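Local coordinates for acyl-CoA dehydrogenase family protein (Porphyromonas gingivalis, PDB 2OKU) that is the C-terminal helical domain of a probable FAD-dependent acyl-CoA dehydrogenase, an enzyme family that oxidises acyl-CoA thioesters, at residues A[14-17]-A[18-22]; A[36-39]-A[40-43]; A[99-102]-A[103-107]. All coordinates share one frame; numbering follows the deposited sequence. Where two conformers were deposited one is given.

Contact 1. Residues A[14-17]-A[18-22]; sequences YIAR and IREEY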
loop_
_atom_site.group_PDB
_atom_site.type_symbol
_atom_site.label_atom_id
_atom_site.label_comp_id
_atom_site.label_asym_id
_atom_site.label_seq_id
_atom_site.Cartn_x
_atom_site.Cartn_y
_atom_site.Cartn_z
ATOM N N TYR A 14 -8.093 1.742 14.364
ATOM C CA TYR A 14 -8.112 1.317 12.961
ATOM C C TYR A 14 -8.753 -0.049 12.768
ATOM O O TYR A 14 -9.384 -0.306 11.742
ATOM C CB TYR A 14 -6.716 1.245 12.370
ATOM C CG TYR A 14 -6.063 2.557 12.079
ATOM C CD1 TYR A 14 -6.447 3.315 10.973
ATOM C CD2 TYR A 14 -5.041 3.045 12.884
ATOM C CE1 TYR A 14 -5.816 4.521 10.676
ATOM C CE2 TYR A 14 -4.410 4.243 12.601
ATOM C CZ TYR A 14 -4.792 4.971 11.499
ATOM O OH TYR A 14 -4.152 6.164 11.224
ATOM N N ILE A 15 -8.559 -0.922 13.742
ATOM C CA ILE A 15 -9.204 -2.240 13.752
ATOM C C ILE A 15 -10.729 -2.063 13.721
ATOM O O ILE A 15 -11.437 -2.749 12.965
ATOM C CB ILE A 15 -8.751 -3.064 15.002
ATOM C CG1 ILE A 15 -7.212 -3.263 15.062
ATOM C CG2 ILE A 15 -9.522 -4.433 15.099
ATOM C CD1 ILE A 15 -6.581 -3.736 13.823
ATOM N N ALA A 16 -11.232 -1.111 14.519
ATOM C CA ALA A 16 -12.673 -0.805 14.569
ATOM C C ALA A 16 -13.148 -0.235 13.228
ATOM O O ALA A 16 -14.190 -0.667 12.708
ATOM C CB ALA A 16 -13.001 0.157 15.730
ATOM N N ARG A 17 -12.380 0.681 12.637
ATOM C CA ARG A 17 -12.764 1.248 11.339
ATOM C C ARG A 17 -12.790 0.166 10.230
ATOM O O ARG A 17 -13.725 0.113 9.382
ATOM C CB ARG A 17 -11.869 2.423 10.923
ATOM C CG ARG A 17 -12.422 3.075 9.658
ATOM C CD ARG A 17 -11.814 4.404 9.341
ATOM N NE ARG A 17 -12.588 5.023 8.264
ATOM C CZ ARG A 17 -12.255 6.151 7.648
ATOM N NH1 ARG A 17 -11.165 6.818 7.995
ATOM N NH2 ARG A 17 -13.026 6.605 6.672
ATOM N N ILE A 18 -11.776 -0.692 10.248
ATOM C CA ILE A 18 -11.719 -1.805 9.333
ATOM C C ILE A 18 -12.990 -2.653 9.456
ATOM O O ILE A 18 -13.640 -2.960 8.455
ATOM C CB ILE A 18 -10.484 -2.697 9.603
ATOM C CG1 ILE A 18 -9.231 -1.998 9.014
ATOM C CG2 ILE A 18 -10.727 -4.126 9.017
ATOM C CD1 ILE A 18 -7.906 -2.626 9.422
ATOM N N ARG A 19 -13.347 -3.020 10.672
ATOM C CA ARG A 19 -14.462 -3.933 10.868
ATOM C C ARG A 19 -15.823 -3.276 10.631
ATOM O O ARG A 19 -16.726 -3.893 10.058
ATOM C CB ARG A 19 -14.399 -4.551 12.260
ATOM C CG ARG A 19 -13.275 -5.522 12.384
ATOM C CD ARG A 19 -13.019 -5.888 13.813
ATOM N NE ARG A 19 -11.975 -6.876 13.893
ATOM C CZ ARG A 19 -11.360 -7.240 15.011
ATOM N NH1 ARG A 19 -11.687 -6.692 16.172
ATOM N NH2 ARG A 19 -10.424 -8.175 14.952
ATOM N N GLU A 20 -15.947 -2.020 11.044
ATOM C CA GLU A 20 -17.227 -1.310 11.032
ATOM C C GLU A 20 -17.507 -0.617 9.700
ATOM O O GLU A 20 -18.671 -0.459 9.331
ATOM C CB GLU A 20 -17.309 -0.323 12.232
ATOM C CG GLU A 20 -17.302 -1.041 13.582
ATOM C CD GLU A 20 -17.001 -0.140 14.824
ATOM O OE1 GLU A 20 -17.105 1.100 14.763
ATOM O OE2 GLU A 20 -16.655 -0.718 15.887
ATOM N N GLU A 21 -16.470 -0.228 8.960
ATOM C CA GLU A 21 -16.624 0.445 7.675
ATOM C C GLU A 21 -16.041 -0.357 6.510
ATOM O O GLU A 21 -16.770 -0.756 5.596
ATOM C CB GLU A 21 -15.986 1.838 7.680
ATOM C CG GLU A 21 -16.175 2.574 6.359
ATOM C CD GLU A 21 -15.569 3.987 6.329
ATOM O OE1 GLU A 21 -15.290 4.540 7.405
ATOM O OE2 GLU A 21 -15.414 4.536 5.210
ATOM N N TYR A 22 -14.730 -0.566 6.507
ATOM C CA TYR A 22 -14.105 -1.120 5.291
ATOM C C TYR A 22 -14.573 -2.546 4.989
ATOM O O TYR A 22 -14.802 -2.901 3.826
ATOM C CB TYR A 22 -12.595 -1.087 5.379
ATOM C CG TYR A 22 -11.963 0.262 5.566
ATOM C CD1 TYR A 22 -12.551 1.425 5.080
ATOM C CD2 TYR A 22 -10.738 0.378 6.230
ATOM C CE1 TYR A 22 -11.952 2.665 5.269
ATOM C CE2 TYR A 22 -10.126 1.613 6.395
ATOM C CZ TYR A 22 -10.729 2.752 5.910
ATOM O OH TYR A 22 -10.109 3.977 6.084
#
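Ile18 N, Arg19 N and Glu20 N each bond to the carbonyl four residues back, as in a regular alpha helix, but the last turn widens: Arg17 O takes both Glu21 N (2.8 Å) and Tyr22 N (3.1 Å). On this widened turn the side chains of Arg17 and Glu21 run side by side and form an i to i+4 salt bridge. Arg17 reaches it with CG anti to the backbone N (chi1 -173°) and the chain extended as far as NE. Its grip is side-on, and two nitrogens converge on one oxygen: NE lies 2.9 Å and NH2 3.2 Å from Glu21 OE1, both on the same face of a carboxylate turned 43° from the guanidinium. Tyr22 comes from another direction, its OH over the centre of the Arg17 guanidinium, 3.4 Å from Arg17 CZ. Nearer helix 32-53, Ile15 CG2 sits over the middle of the Arg19 guanidinium, 3.3 Å from Arg19 NH1, while NH2 of Arg19 makes salt bridges with Glu46 and Asp43. Tyr14 bonds through its hydroxyl to Asp88 of the second subunit. The pi-type turn closes helix 13-22, an amphipathic helix packed against helices 32-53 and 58-87.

Contact 2. Residues A[36-39]-A[40-43]; sequences EALA and RMTD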
loop_
_atom_site.group_PDB
_atom_site.type_symbol
_atom_site.label_atom_id
_atom_site.label_comp_id
_atom_site.label_asym_id
_atom_site.label_seq_id
_atom_site.Cartn_x
_atom_site.Cartn_y
_atom_site.Cartn_z
ATOM N N GLU A 36 -11.473 -11.184 2.564
ATOM C CA GLU A 36 -11.325 -12.183 3.608
ATOM C C GLU A 36 -9.875 -12.272 4.117
ATOM O O GLU A 36 -9.651 -12.400 5.325
ATOM C CB GLU A 36 -11.832 -13.549 3.125
ATOM C CG GLU A 36 -13.351 -13.520 2.901
ATOM C CD GLU A 36 -13.925 -14.760 2.207
ATOM O OE1 GLU A 36 -13.155 -15.681 1.850
ATOM O OE2 GLU A 36 -15.166 -14.792 2.018
ATOM N N ALA A 37 -8.908 -12.179 3.215
ATOM C CA ALA A 37 -7.483 -12.162 3.623
ATOM C C ALA A 37 -7.162 -10.942 4.500
ATOM O O ALA A 37 -6.439 -11.048 5.489
ATOM C CB ALA A 37 -6.580 -12.174 2.396
ATOM N N LEU A 38 -7.719 -9.784 4.136
ATOM C CA LEU A 38 -7.528 -8.570 4.919
ATOM C C LEU A 38 -8.157 -8.673 6.298
ATOM O O LEU A 38 -7.620 -8.136 7.245
ATOM C CB LEU A 38 -8.093 -7.358 4.188
ATOM C CG LEU A 38 -7.263 -6.951 2.973
ATOM C CD1 LEU A 38 -8.078 -6.004 2.101
ATOM C CD2 LEU A 38 -5.953 -6.335 3.397
ATOM N N ALA A 39 -9.302 -9.351 6.403
ATOM C CA ALA A 39 -9.932 -9.602 7.707
ATOM C C ALA A 39 -8.989 -10.428 8.599
ATOM O O ALA A 39 -8.795 -10.097 9.770
ATOM C CB ALA A 39 -11.287 -10.304 7.525
ATOM N N ARG A 40 -8.371 -11.468 8.026
ATOM C CA ARG A 40 -7.400 -12.281 8.761
ATOM C C ARG A 40 -6.184 -11.446 9.195
ATOM O O ARG A 40 -5.713 -11.595 10.328
ATOM C CB ARG A 40 -6.955 -13.518 7.958
ATOM C CG ARG A 40 -8.053 -14.591 7.868
ATOM C CD ARG A 40 -7.644 -15.849 7.056
ATOM N NE ARG A 40 -6.362 -16.426 7.473
ATOM C CZ ARG A 40 -6.174 -17.343 8.439
ATOM N NH1 ARG A 40 -7.189 -17.835 9.167
ATOM N NH2 ARG A 40 -4.933 -17.769 8.691
HETATM N N MSE A 41 -5.677 -10.587 8.309
HETATM C CA MSE A 41 -4.555 -9.675 8.679
HETATM C C MSE A 41 -4.937 -8.722 9.827
HETATM O O MSE A 41 -4.104 -8.394 10.686
HETATM C CB MSE A 41 -4.086 -8.850 7.478
HETATM C CG MSE A 41 -3.446 -9.678 6.398
HETATM SE SE MSE A 41 -3.055 -8.614 4.825
HETATM C CE MSE A 41 -1.609 -7.549 5.600
ATOM N N THR A 42 -6.192 -8.276 9.834
ATOM C CA THR A 42 -6.707 -7.406 10.897
ATOM C C THR A 42 -6.745 -8.166 12.242
ATOM O O THR A 42 -6.229 -7.679 13.251
ATOM C CB THR A 42 -8.090 -6.836 10.530
ATOM O OG1 THR A 42 -8.028 -6.236 9.233
ATOM C CG2 THR A 42 -8.580 -5.811 11.554
ATOM N N ASP A 43 -7.320 -9.359 12.245
ATOM C CA ASP A 43 -7.330 -10.191 13.444
ATOM C C ASP A 43 -5.892 -10.476 13.926
ATOM O O ASP A 43 -5.651 -10.485 15.115
ATOM C CB ASP A 43 -8.028 -11.530 13.210
ATOM C CG ASP A 43 -9.514 -11.402 12.842
ATOM O OD1 ASP A 43 -10.126 -10.336 13.033
ATOM O OD2 ASP A 43 -10.061 -12.410 12.333
#
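Thr42 turns its hydroxyl back onto the preceding turn of helix 32-53, where OG1 donates to Leu38 O at 2.8 Å. The same carbonyl also accepts the helical bond from Thr42 N at 3.0 Å, and the two donors arrive from opposite faces of the carbonyl plane. The torsion responsible is chi1, -52°, which sets OG1 beside the backbone N and CG2 anti to it. This buried side is the tightly packed one. Leu38 CD2 meets the selenium of the selenomethionine Met41 at 4.0 Å, the two side chains crossing at a slant, and the Met41 chain stays extended to the selenium before bending at its last torsion (chi3 70°). Leu38 also touches His79 and Met82 of helix 58-87; Met41 touches His74 of that helix as well as Leu99 and Gln103 of helix 92-115, so two neighbouring helices are met from a single turn.

The outer side is looser and polar. Glu36 and Arg40 share the regular backbone bond from Arg40 N to Glu36 O, 3.1 Å, but their charged ends lead away from the contact; the carboxylate of Glu36 bonds to Gln32. Arg40 CG lies 3.7 Å from Glu36 O. Asp43 continues the backbone ladder through its N, 3.0 Å from Ala39 O, and its carboxylate pairs with Arg19 of helix 13-22. Chemically, the buried Thr42 hydroxyl is satisfied by the helix's own backbone where the side chain packs against Ile15, Ile18 and His79, whereas the charged Glu36, Arg40 and Asp43 are exposed.

Contact 3. Residues A[99-102]-A[103-107]; sequences LRYG and QAEQE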
loop_
_atom_site.group_PDB
_atom_site.type_symbol
_atom_site.label_atom_id
_atom_site.label_comp_id
_atom_site.label_asym_id
_atom_site.label_seq_id
_atom_site.Cartn_x
_atom_site.Cartn_y
_atom_site.Cartn_z
ATOM N N LEU A 99 -1.014 -7.141 -1.407
ATOM C CA LEU A 99 -1.518 -8.005 -0.311
ATOM C C LEU A 99 -0.459 -9.019 0.154
ATOM O O LEU A 99 -0.283 -9.223 1.343
ATOM C CB LEU A 99 -2.787 -8.743 -0.748
ATOM C CG LEU A 99 -3.344 -9.837 0.196
ATOM C CD1 LEU A 99 -4.048 -9.167 1.355
ATOM C CD2 LEU A 99 -4.321 -10.776 -0.532
ATOM N N ARG A 100 0.249 -9.620 -0.804
ATOM C CA ARG A 100 1.277 -10.623 -0.511
ATOM C C ARG A 100 2.412 -9.998 0.267
ATOM O O ARG A 100 2.907 -10.579 1.214
ATOM C CB ARG A 100 1.832 -11.234 -1.806
ATOM C CG ARG A 100 0.776 -11.874 -2.699
ATOM C CD ARG A 100 -0.157 -12.746 -1.885
ATOM N NE ARG A 100 -1.350 -13.146 -2.611
ATOM C CZ ARG A 100 -2.359 -13.796 -2.050
ATOM N NH1 ARG A 100 -2.324 -14.109 -0.760
ATOM N NH2 ARG A 100 -3.412 -14.121 -2.777
ATOM N N TYR A 101 2.801 -8.807 -0.160
ATOM C CA TYR A 101 3.814 -8.020 0.528
ATOM C C TYR A 101 3.406 -7.761 1.974
ATOM O O TYR A 101 4.172 -8.030 2.888
ATOM C CB TYR A 101 4.028 -6.711 -0.197
ATOM C CG TYR A 101 5.033 -5.788 0.450
ATOM C CD1 TYR A 101 6.393 -5.985 0.297
ATOM C CD2 TYR A 101 4.614 -4.734 1.233
ATOM C CE1 TYR A 101 7.323 -5.120 0.913
ATOM C CE2 TYR A 101 5.510 -3.895 1.853
ATOM C CZ TYR A 101 6.860 -4.073 1.684
ATOM O OH TYR A 101 7.732 -3.183 2.315
ATOM N N GLY A 102 2.180 -7.274 2.165
ATOM C CA GLY A 102 1.668 -7.010 3.493
ATOM C C GLY A 102 1.621 -8.271 4.327
ATOM O O GLY A 102 1.974 -8.263 5.493
ATOM N N GLN A 103 1.199 -9.382 3.726
ATOM C CA GLN A 103 1.160 -10.656 4.456
ATOM C C GLN A 103 2.567 -11.111 4.875
ATOM O O GLN A 103 2.767 -11.523 6.000
ATOM C CB GLN A 103 0.503 -11.751 3.609
ATOM C CG GLN A 103 -0.990 -11.592 3.456
ATOM C CD GLN A 103 -1.604 -12.565 2.467
ATOM O OE1 GLN A 103 -0.971 -12.969 1.484
ATOM N NE2 GLN A 103 -2.842 -12.945 2.720
ATOM N N ALA A 104 3.521 -11.033 3.955
ATOM C CA ALA A 104 4.908 -11.368 4.252
ATOM C C ALA A 104 5.461 -10.518 5.394
ATOM O O ALA A 104 6.051 -11.039 6.344
ATOM C CB ALA A 104 5.780 -11.236 3.010
ATOM N N GLU A 105 5.231 -9.214 5.325
ATOM C CA GLU A 105 5.764 -8.323 6.332
ATOM C C GLU A 105 5.106 -8.528 7.680
ATOM O O GLU A 105 5.805 -8.523 8.691
ATOM C CB GLU A 105 5.703 -6.855 5.870
ATOM C CG GLU A 105 6.550 -6.512 4.628
ATOM C CD GLU A 105 8.016 -6.890 4.810
ATOM O OE1 GLU A 105 8.628 -6.425 5.764
ATOM O OE2 GLU A 105 8.526 -7.700 4.032
ATOM N N GLN A 106 3.797 -8.790 7.704
ATOM C CA GLN A 106 3.106 -9.109 8.940
ATOM C C GLN A 106 3.670 -10.396 9.577
ATOM O O GLN A 106 3.804 -10.495 10.785
ATOM C CB GLN A 106 1.612 -9.287 8.715
ATOM C CG GLN A 106 0.798 -8.004 8.723
ATOM C CD GLN A 106 -0.656 -8.277 9.086
ATOM O OE1 GLN A 106 -1.197 -9.350 8.777
ATOM N NE2 GLN A 106 -1.304 -7.299 9.735
ATOM N N GLU A 107 3.993 -11.375 8.745
ATOM C CA GLU A 107 4.498 -12.642 9.239
ATOM C C GLU A 107 5.877 -12.455 9.909
ATOM O O GLU A 107 6.126 -12.980 10.976
ATOM C CB GLU A 107 4.572 -13.655 8.102
ATOM C CG GLU A 107 5.110 -15.016 8.474
ATOM C CD GLU A 107 4.491 -15.686 9.702
ATOM O OE1 GLU A 107 3.257 -15.629 9.880
ATOM O OE2 GLU A 107 5.251 -16.334 10.467
HETATM O O HOH W 1 -4.493 -14.677 0.821
#
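Unbroken alpha-helical bonding joins 99-102 to 103-107: Gln103, Ala104, Glu105 and Gln106 each donate their backbone N to the carbonyl four residues earlier, with Gln103 N 2.8 Å from Leu99 O. On the polar flank Arg100 and Gln103 lie side by side. In one of its two deposited conformers Arg100 bends at chi2 (-46°), which brings NH1 to 2.9 Å from Gln103 OE1; the guanidinium and amide planes then stand 46° apart. A water completes a small ring, accepting from Arg100 NH1 (2.7 Å) and from Gln103 NE2 (3.1 Å); the link and the water bridge are therefore probably only partly populated. Leu99 packs against both side chains, with CD2 over the centre of one face of that guanidinium and CG 4.0 Å from Gln103 CD.

Along the helix, Glu105 CG packs over a face of the Tyr101 ring in a CH-pi contact, 3.9 Å from the ring centroid and 15° off the ring normal. The Glu105 chain also bends at chi2, and its carboxylate forms a salt bridge with Lys108. Helix 92-115 thus presents Leu99 and Gln103 to helix 32-53 and sets Gln106 between helices 58-87 and 32-53, its NE2 bonding to Met71 O and Met41 O, while Tyr101 meets Tyr98 edge-to-face and its own counterpart Tyr101, both of the second subunit.

Contact 2 stands between the other two, its centre about 11 Å from the centre of each, whereas the centres of contacts 1 and 3 lie about 19 Å apart, on opposite sides of the chain's centre, with nearest atoms about 8 Å apart. Toward contact 1, Arg19 NH2 bridges to Asp43 OD1 at 2.9 Å and Ile15 CD1 packs on Thr42 CG2 at 3.7 Å. Toward contact 3, Met41 CE lies 3.5 Å from Gly102 C, and Gln106 NE2 is 3.2 Å from Met41 O, a probable hydrogen bond. The outer contacts both reach the second subunit, through Tyr14 and Tyr101. Side chains from the three contacts link helices 13-22, 32-53 and 92-115 of the C-terminal domain.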